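Dehydroquinate synthase (Thermus thermophilus, PDB 1UJN) probably catalyses the conversion of 3-deoxy-D-arabino-heptulosonate 7-phosphate to 3-dehydroquinate, the second step of chorismate biosynthesis, using NAD and a divalent cobalt or zinc ion. Local coordinates at residues G19-V24 and E40-E45; P30-F35 and S75-K80; K48-R53 and T87-G92. All blocks are in the same frame, centred on the assembly; numbering follows the deposited sequence.

Contact 1: residues G19-V24 and E40-E45; sequences GVLKEV and EGFAQE
Leu-21 reaches helix 40-50 with one methyl. Its CD1 lies 3.9 Å from the carbonyl O of Glu-45 and equally far, 3.9 Å, from CG of the same residue. The contact is thus partly with backbone and partly with the aliphatic part of a charged side chain. Phe-42 is a looser neighbour, with its CE1 4.4 Å from Leu-21 CD1. The leucine's CG stands opposite its own carbonyl carbon (chi1 -82°), which sends the branch out toward the helix. Val-46 and Ala-49, further along that helix, also touch Leu-21.

Glu-45 runs fully extended past Leu-21 (chi1 179°), and the two side chains meet at a slant. Its carboxylate ends in a salt bridge from OE2 to Arg-157. The same OE2 sits in the plane of the Phe-42 ring, at its edge. Segment 19-24 is part of the loop between strands 12-17 and 31-36, with helical backbone angles at 20-22, and it packs against the first helix of the alpha/beta N-terminal part of the enzyme.

Polar bonds hold the start of this segment. Glu-155 OE1 accepts from the backbone N of both Gly-19 and Val-20. Lys-22 folds back, and its NZ lies 2.6 Å from Gly-19 O, above the carbonyl plane. On the helix side, Phe-42 also touches Thr-118, predicted to bind NAD.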
loop_
_atom_site.group_PDB
_atom_site.type_symbol
_atom_site.label_atom_id
_atom_site.label_comp_id
_atom_site.label_asym_id
_atom_site.label_seq_id
_atom_site.Cartn_x
_atom_site.Cartn_y
_atom_site.Cartn_z
ATOM N N GLY A 19 12.020 6.082 -29.620
ATOM C CA GLY A 19 10.796 6.785 -29.942
ATOM C C GLY A 19 9.626 6.186 -29.189
ATOM O O GLY A 19 8.511 6.144 -29.700
ATOM N N VAL A 20 9.872 5.711 -27.974
ATOM C CA VAL A 20 8.799 5.116 -27.178
ATOM C C VAL A 20 7.706 6.113 -26.766
ATOM O O VAL A 20 6.559 5.722 -26.556
ATOM C CB VAL A 20 9.354 4.423 -25.907
ATOM C CG1 VAL A 20 10.313 3.310 -26.311
ATOM C CG2 VAL A 20 10.050 5.435 -25.003
ATOM N N LEU A 21 8.046 7.393 -26.656
ATOM C CA LEU A 21 7.049 8.394 -26.265
ATOM C C LEU A 21 5.835 8.448 -27.185
ATOM O O LEU A 21 4.723 8.731 -26.736
ATOM C CB LEU A 21 7.681 9.787 -26.183
ATOM C CG LEU A 21 8.438 10.109 -24.894
ATOM C CD1 LEU A 21 9.050 11.494 -25.002
ATOM C CD2 LEU A 21 7.487 10.047 -23.700
ATOM N N LYS A 22 6.043 8.175 -28.470
ATOM C CA LYS A 22 4.951 8.194 -29.439
ATOM C C LYS A 22 3.948 7.077 -29.141
ATOM O O LYS A 22 2.796 7.133 -29.571
ATOM C CB LYS A 22 5.498 8.001 -30.856
ATOM C CG LYS A 22 5.691 6.538 -31.225
ATOM C CD LYS A 22 6.295 6.365 -32.606
ATOM C CE LYS A 22 6.847 4.960 -32.781
ATOM N NZ LYS A 22 7.916 4.651 -31.792
ATOM N N GLU A 23 4.394 6.060 -28.411
ATOM C CA GLU A 23 3.545 4.919 -28.078
ATOM C C GLU A 23 2.758 5.067 -26.777
ATOM O O GLU A 23 1.951 4.204 -26.437
ATOM C CB GLU A 23 4.396 3.651 -28.001
ATOM C CG GLU A 23 5.026 3.266 -29.329
ATOM C CD GLU A 23 3.983 3.034 -30.403
ATOM O OE1 GLU A 23 3.153 2.116 -30.236
ATOM O OE2 GLU A 23 3.987 3.774 -31.409
ATOM N N VAL A 24 2.986 6.150 -26.049
ATOM C CA VAL A 24 2.279 6.347 -24.787
ATOM C C VAL A 24 0.868 6.862 -25.029
ATOM O O VAL A 24 0.677 7.824 -25.766
ATOM C CB VAL A 24 3.010 7.361 -23.877
ATOM C CG1 VAL A 24 2.264 7.510 -22.554
ATOM C CG2 VAL A 24 4.453 6.905 -23.634
ATOM N N GLU A 40 17.299 14.773 -16.498
ATOM C CA GLU A 40 16.330 15.850 -16.618
ATOM C C GLU A 40 16.002 16.164 -18.074
ATOM O O GLU A 40 14.850 16.453 -18.403
ATOM C CB GLU A 40 16.830 17.123 -15.929
ATOM C CG GLU A 40 15.815 18.263 -16.024
ATOM C CD GLU A 40 16.150 19.447 -15.144
ATOM O OE1 GLU A 40 15.314 20.375 -15.072
ATOM O OE2 GLU A 40 17.237 19.452 -14.526
ATOM N N GLY A 41 17.012 16.113 -18.940
ATOM C CA GLY A 41 16.790 16.394 -20.349
ATOM C C GLY A 41 15.666 15.548 -20.919
ATOM O O GLY A 41 14.723 16.060 -21.527
ATOM N N PHE A 42 15.761 14.239 -20.712
ATOM C CA PHE A 42 14.750 13.319 -21.205
ATOM C C PHE A 42 13.443 13.530 -20.445
ATOM O O PHE A 42 12.359 13.442 -21.020
ATOM C CB PHE A 42 15.234 11.870 -21.043
ATOM C CG PHE A 42 14.232 10.843 -21.488
ATOM C CD1 PHE A 42 13.670 10.904 -22.758
ATOM C CD2 PHE A 42 13.851 9.810 -20.636
ATOM C CE1 PHE A 42 12.739 9.952 -23.178
ATOM C CE2 PHE A 42 12.923 8.852 -21.045
ATOM C CZ PHE A 42 12.364 8.923 -22.318
ATOM N N ALA A 43 13.556 13.810 -19.151
ATOM C CA ALA A 43 12.378 14.036 -18.315
ATOM C C ALA A 43 11.562 15.201 -18.871
ATOM O O ALA A 43 10.335 15.129 -18.954
ATOM C CB ALA A 43 12.799 14.327 -16.884
ATOM N N GLN A 44 12.248 16.270 -19.262
ATOM C CA GLN A 44 11.564 17.430 -19.818
ATOM C C GLN A 44 10.943 17.084 -21.167
ATOM O O GLN A 44 9.910 17.630 -21.537
ATOM C CB GLN A 44 12.537 18.602 -19.976
ATOM C CG GLN A 44 13.153 19.080 -18.673
ATOM C CD GLN A 44 12.175 19.816 -17.768
ATOM O OE1 GLN A 44 11.048 20.106 -18.172
ATOM N NE2 GLN A 44 12.594 20.109 -16.539
ATOM N N GLU A 45 11.572 16.176 -21.907
ATOM C CA GLU A 45 11.039 15.772 -23.202
ATOM C C GLU A 45 9.754 14.966 -22.995
ATOM O O GLU A 45 8.767 15.139 -23.722
ATOM C CB GLU A 45 12.063 14.930 -23.968
ATOM C CG GLU A 45 11.556 14.458 -25.312
ATOM C CD GLU A 45 12.575 13.645 -26.079
ATOM O OE1 GLU A 45 12.226 13.144 -27.169
ATOM O OE2 GLU A 45 13.717 13.505 -25.599
#

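Contact 2: residues P30-F35 and S75-K80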
loop_
_atom_site.group_PDB
_atom_site.type_symbol
_atom_site.label_atom_id
_atom_site.label_comp_id
_atom_site.label_asym_id
_atom_site.label_seq_id
_atom_site.Cartn_x
_atom_site.Cartn_y
_atom_site.Cartn_z
ATOM N N PRO A 30 -5.287 14.624 -14.839
ATOM C CA PRO A 30 -4.126 15.382 -14.363
ATOM C C PRO A 30 -2.898 14.484 -14.216
ATOM O O PRO A 30 -3.015 13.251 -14.212
ATOM C CB PRO A 30 -4.608 15.964 -13.032
ATOM C CG PRO A 30 -6.105 15.881 -13.012
ATOM C CD PRO A 30 -6.388 14.669 -13.863
ATOM N N ALA A 31 -1.722 15.097 -14.109
ATOM C CA ALA A 31 -0.489 14.325 -13.995
ATOM C C ALA A 31 0.662 15.100 -13.368
ATOM O O ALA A 31 0.640 16.330 -13.289
ATOM C CB ALA A 31 -0.079 13.820 -15.382
ATOM N N ALA A 32 1.670 14.357 -12.923
ATOM C CA ALA A 32 2.863 14.930 -12.323
ATOM C C ALA A 32 4.000 14.011 -12.742
ATOM O O ALA A 32 3.773 12.830 -13.014
ATOM C CB ALA A 32 2.732 14.966 -10.803
ATOM N N LEU A 33 5.216 14.541 -12.808
ATOM C CA LEU A 33 6.348 13.731 -13.228
ATOM C C LEU A 33 7.503 13.863 -12.245
ATOM O O LEU A 33 7.927 14.965 -11.908
ATOM C CB LEU A 33 6.789 14.139 -14.648
ATOM C CG LEU A 33 7.866 13.308 -15.364
ATOM C CD1 LEU A 33 7.749 13.515 -16.873
ATOM C CD2 LEU A 33 9.257 13.707 -14.867
ATOM N N LEU A 34 7.980 12.713 -11.776
ATOM C CA LEU A 34 9.090 12.613 -10.837
ATOM C C LEU A 34 10.281 12.085 -11.642
ATOM O O LEU A 34 10.141 11.109 -12.390
ATOM C CB LEU A 34 8.721 11.617 -9.732
ATOM C CG LEU A 34 9.676 11.437 -8.557
ATOM C CD1 LEU A 34 9.688 12.719 -7.733
ATOM C CD2 LEU A 34 9.233 10.247 -7.698
ATOM N N PHE A 35 11.453 12.701 -11.491
ATOM C CA PHE A 35 12.617 12.263 -12.258
ATOM C C PHE A 35 13.960 12.346 -11.536
ATOM O O PHE A 35 14.133 13.122 -10.603
ATOM C CB PHE A 35 12.710 13.079 -13.555
ATOM C CG PHE A 35 13.012 14.546 -13.335
ATOM C CD1 PHE A 35 14.325 15.011 -13.334
ATOM C CD2 PHE A 35 11.980 15.456 -13.126
ATOM C CE1 PHE A 35 14.608 16.364 -13.129
ATOM C CE2 PHE A 35 12.251 16.813 -12.918
ATOM C CZ PHE A 35 13.568 17.268 -12.921
ATOM N N SER A 75 3.767 15.175 -0.106
ATOM C CA SER A 75 3.309 16.530 0.189
ATOM C C SER A 75 3.349 17.400 -1.060
ATOM O O SER A 75 2.529 18.307 -1.225
ATOM C CB SER A 75 4.162 17.149 1.295
ATOM O OG SER A 75 3.821 16.586 2.552
ATOM N N TRP A 76 4.297 17.111 -1.945
ATOM C CA TRP A 76 4.432 17.863 -3.186
ATOM C C TRP A 76 3.179 17.630 -4.032
ATOM O O TRP A 76 2.605 18.572 -4.578
ATOM C CB TRP A 76 5.694 17.412 -3.935
ATOM C CG TRP A 76 5.894 18.080 -5.257
ATOM C CD1 TRP A 76 6.170 19.399 -5.481
ATOM C CD2 TRP A 76 5.800 17.466 -6.544
ATOM N NE1 TRP A 76 6.251 19.645 -6.831
ATOM C CE2 TRP A 76 6.027 18.476 -7.508
ATOM C CE3 TRP A 76 5.546 16.160 -6.980
ATOM C CZ2 TRP A 76 6.007 18.218 -8.881
ATOM C CZ3 TRP A 76 5.527 15.903 -8.354
ATOM C CH2 TRP A 76 5.757 16.931 -9.283
ATOM N N LEU A 77 2.745 16.373 -4.121
ATOM C CA LEU A 77 1.547 16.035 -4.886
ATOM C C LEU A 77 0.310 16.671 -4.245
ATOM O O LEU A 77 -0.527 17.259 -4.933
ATOM C CB LEU A 77 1.369 14.514 -4.950
ATOM C CG LEU A 77 2.457 13.727 -5.687
ATOM C CD1 LEU A 77 2.195 12.230 -5.581
ATOM C CD2 LEU A 77 2.473 14.147 -7.138
ATOM N N ALA A 78 0.207 16.551 -2.925
ATOM C CA ALA A 78 -0.914 17.106 -2.176
ATOM C C ALA A 78 -1.007 18.613 -2.392
ATOM O O ALA A 78 -2.081 19.149 -2.647
ATOM C CB ALA A 78 -0.746 16.806 -0.690
ATOM N N GLU A 79 0.130 19.286 -2.282
ATOM C CA GLU A 79 0.195 20.732 -2.466
ATOM C C GLU A 79 -0.418 21.185 -3.788
ATOM O O GLU A 79 -1.083 22.219 -3.847
ATOM C CB GLU A 79 1.652 21.191 -2.387
ATOM C CG GLU A 79 1.880 22.616 -2.847
ATOM C CD GLU A 79 3.331 23.025 -2.750
ATOM O OE1 GLU A 79 4.135 22.229 -2.214
ATOM O OE2 GLU A 79 3.670 24.141 -3.207
ATOM N N LYS A 80 -0.189 20.415 -4.849
ATOM C CA LYS A 80 -0.717 20.760 -6.164
ATOM C C LYS A 80 -2.193 20.375 -6.298
ATOM O O LYS A 80 -2.869 20.727 -7.256
ATOM C CB LYS A 80 0.110 20.023 -7.218
ATOM C CG LYS A 80 1.244 20.888 -7.774
ATOM C CD LYS A 80 2.625 20.322 -7.436
ATOM C CE LYS A 80 3.459 21.283 -6.583
ATOM N NZ LYS A 80 4.230 22.171 -7.451
#
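The backbone of Leu-33 is hydrogen-bonded to His-54 and Leu-56, and its carbonyl O also touches Trp-76, 3.9 Å from CH2 of the indole. The bonds to His-54 and Leu-56 join strand 31-36 to strand 55-58, its parallel neighbour in the main sheet. The unit is a Rossmann-like alpha/beta arrangement, with helix 67-80 covering one face of the sheet. Strand and helix run nearly antiparallel, at 153° between their directions, with segment axes 10.4 Å apart.

Ala-32 is the other half of the contact. Its CB points at the helix and meets two side chains: Trp-76 CZ3 at 3.8 Å and Leu-77 CD2 at 3.8 Å. The CA atoms of Ala-32 and Leu-77 are 7.6 Å apart. Trp-76 has its CG anti to the backbone N (chi1 177°), which carries the six-membered ring to the strand. Leu-56 on strand 55-58 also touches this indole. Leu-82, in the loop beyond the helix, touches both Ala-32 and Leu-77.

The outer side of the helix faces the dimer partner. There Ser-75 OG is hydrogen-bonded to Glu-138 OE1 of the second subunit. One turn after Trp-76, Lys-80 lays its aliphatic CD 3.7 Å above one face of the indole, offset toward the rim.

Contact 3: residues K48-R53 and T87-G92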
loop_
_atom_site.group_PDB
_atom_site.type_symbol
_atom_site.label_atom_id
_atom_site.label_comp_id
_atom_site.label_asym_id
_atom_site.label_seq_id
_atom_site.Cartn_x
_atom_site.Cartn_y
_atom_site.Cartn_z
ATOM N N LYS A 48 7.025 17.452 -21.954
ATOM C CA LYS A 48 6.546 18.249 -23.081
ATOM C C LYS A 48 5.671 17.446 -24.039
ATOM O O LYS A 48 4.635 17.925 -24.492
ATOM C CB LYS A 48 7.732 18.848 -23.840
ATOM C CG LYS A 48 7.358 20.001 -24.758
ATOM C CD LYS A 48 8.600 20.653 -25.342
ATOM C CE LYS A 48 8.245 21.915 -26.111
ATOM N NZ LYS A 48 7.105 21.682 -27.036
ATOM N N ALA A 49 6.081 16.219 -24.338
ATOM C CA ALA A 49 5.329 15.370 -25.249
ATOM C C ALA A 49 3.927 15.023 -24.745
ATOM O O ALA A 49 2.967 14.992 -25.518
ATOM C CB ALA A 49 6.112 14.084 -25.517
ATOM N N LEU A 50 3.808 14.781 -23.443
ATOM C CA LEU A 50 2.534 14.382 -22.862
ATOM C C LEU A 50 1.726 15.490 -22.187
ATOM O O LEU A 50 0.630 15.240 -21.685
ATOM C CB LEU A 50 2.781 13.231 -21.883
ATOM C CG LEU A 50 3.407 12.006 -22.568
ATOM C CD1 LEU A 50 3.905 10.998 -21.542
ATOM C CD2 LEU A 50 2.373 11.375 -23.488
ATOM N N GLY A 51 2.263 16.706 -22.176
ATOM C CA GLY A 51 1.555 17.825 -21.571
ATOM C C GLY A 51 1.577 17.886 -20.052
ATOM O O GLY A 51 0.642 18.407 -19.434
ATOM N N VAL A 52 2.633 17.361 -19.441
ATOM C CA VAL A 52 2.741 17.377 -17.988
ATOM C C VAL A 52 3.372 18.690 -17.536
ATOM O O VAL A 52 4.425 19.083 -18.034
ATOM C CB VAL A 52 3.586 16.190 -17.486
ATOM C CG1 VAL A 52 3.649 16.202 -15.967
ATOM C CG2 VAL A 52 2.970 14.884 -17.983
ATOM N N ARG A 53 2.726 19.356 -16.587
ATOM C CA ARG A 53 3.196 20.670 -16.117
ATOM C C ARG A 53 3.872 20.627 -14.728
ATOM O O ARG A 53 4.600 21.529 -14.335
ATOM C CB ARG A 53 1.999 21.621 -16.085
ATOM C CG ARG A 53 1.290 21.710 -17.436
ATOM C CD ARG A 53 2.216 22.233 -18.541
ATOM N NE ARG A 53 3.007 23.367 -18.056
ATOM C CZ ARG A 53 3.866 23.936 -18.923
ATOM N NH1 ARG A 53 3.970 23.473 -20.157
ATOM N NH2 ARG A 53 4.609 24.975 -18.531
ATOM N N THR A 87 -2.145 10.754 -12.805
ATOM C CA THR A 87 -1.149 9.761 -13.185
ATOM C C THR A 87 0.225 10.298 -12.819
ATOM O O THR A 87 0.539 11.459 -13.095
ATOM C CB THR A 87 -1.156 9.492 -14.705
ATOM O OG1 THR A 87 -2.437 8.989 -15.098
ATOM C CG2 THR A 87 -0.081 8.466 -15.073
ATOM N N LEU A 88 1.040 9.459 -12.192
ATOM C CA LEU A 88 2.396 9.856 -11.824
ATOM C C LEU A 88 3.355 9.239 -12.835
ATOM O O LEU A 88 3.354 8.025 -13.025
ATOM C CB LEU A 88 2.753 9.335 -10.426
ATOM C CG LEU A 88 4.164 9.682 -9.926
ATOM C CD1 LEU A 88 4.273 11.192 -9.714
ATOM C CD2 LEU A 88 4.449 8.960 -8.623
ATOM N N LEU A 89 4.151 10.071 -13.499
ATOM C CA LEU A 89 5.122 9.570 -14.464
ATOM C C LEU A 89 6.466 9.514 -13.745
ATOM O O LEU A 89 6.847 10.455 -13.046
ATOM C CB LEU A 89 5.198 10.491 -15.691
ATOM C CG LEU A 89 3.973 10.468 -16.614
ATOM C CD1 LEU A 89 2.794 11.182 -15.964
ATOM C CD2 LEU A 89 4.332 11.153 -17.931
ATOM N N VAL A 90 7.177 8.402 -13.890
ATOM C CA VAL A 90 8.454 8.257 -13.205
ATOM C C VAL A 90 9.580 7.987 -14.185
ATOM O O VAL A 90 9.584 6.969 -14.886
ATOM C CB VAL A 90 8.388 7.120 -12.156
ATOM C CG1 VAL A 90 9.638 7.136 -11.297
ATOM C CG2 VAL A 90 7.142 7.293 -11.283
ATOM N N VAL A 91 10.543 8.903 -14.219
ATOM C CA VAL A 91 11.667 8.804 -15.142
ATOM C C VAL A 91 12.980 8.657 -14.379
ATOM O O VAL A 91 13.410 9.577 -13.684
ATOM C CB VAL A 91 11.742 10.061 -16.036
ATOM C CG1 VAL A 91 12.812 9.877 -17.112
ATOM C CG2 VAL A 91 10.368 10.343 -16.665
ATOM N N GLY A 92 13.609 7.493 -14.513
ATOM C CA GLY A 92 14.863 7.254 -13.822
ATOM C C GLY A 92 15.173 5.774 -13.735
ATOM O O GLY A 92 14.575 4.960 -14.443
#
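Leu-89 loses the most surface here, and it does so through a single methyl. Its CD2 reaches from strand 87-92 and meets Leu-50, the last residue of helix 40-50, and Val-52, just beyond it. Leu-50 CD1 is the nearer, 3.6 Å from Leu-89 CD2. Val-52 CG2 follows, 4.0 Å from the same Leu-89 CD2. The contact is wholly apolar.

The two partners come in differently. The side chain of Leu-50 passes that of Leu-89 at an angle, methyl against methyl. Val-52 and Leu-89 instead slide past each other in opposite directions. In Val-52 the CG1 branch is anti to the backbone N (chi1 -178°). The other branch, CG2, therefore lies beside that N and is the one presented to the leucine.

Between them sits Gly-51, which takes a positive phi (77°) as the chain leaves the helix. The chain turns here, and Leu-50 and Val-52 on either side of Gly-51 both point toward strand 87-92. Gly-51 itself stays exposed.

Other apolar residues complete the surroundings. Leu-89 is flanked by Ala-31 and Leu-33 on one neighbouring strand and by Phe-116 on the other, and Val-46 of the helix touches it too. Val-52 is in turn touched by Leu-27 and Leu-33, and Leu-50 by Val-24. The predicted NAD-binding residue Thr-118 is well removed, its side chain about 11 Å from that of Leu-89.

Helix 40-50 leads on through Val-52 to edge strand 55-58, having started from strand 31-36. That makes a beta-alpha-beta crossover packed on parallel strands, the building unit of Rossmann-like nucleotide-binding folds.

In the fold
Contacts 2 and 3 are buried, whereas contact 1 is only partly so. Contacts 1 and 3 share helix 40-50: contact 1 joins its first half to a loop, contact 3 its end to the sheet. Contact 2 brings helix 67-80 to the other face. Neighbouring strands 31-36 and 87-92 tie contacts 2 and 3 together, with probable hydrogen bonds of 2.8 Å from Leu-89 N to Ala-32 O and from Leu-34 N to Leu-89 O. The chemistry follows position. Contact 3 is purely aliphatic, contact 2 adds an indole that touches a strand carbonyl, and contact 1 sets a leucine against a glutamate whose carboxylate pairs with Arg-157, outside both segments.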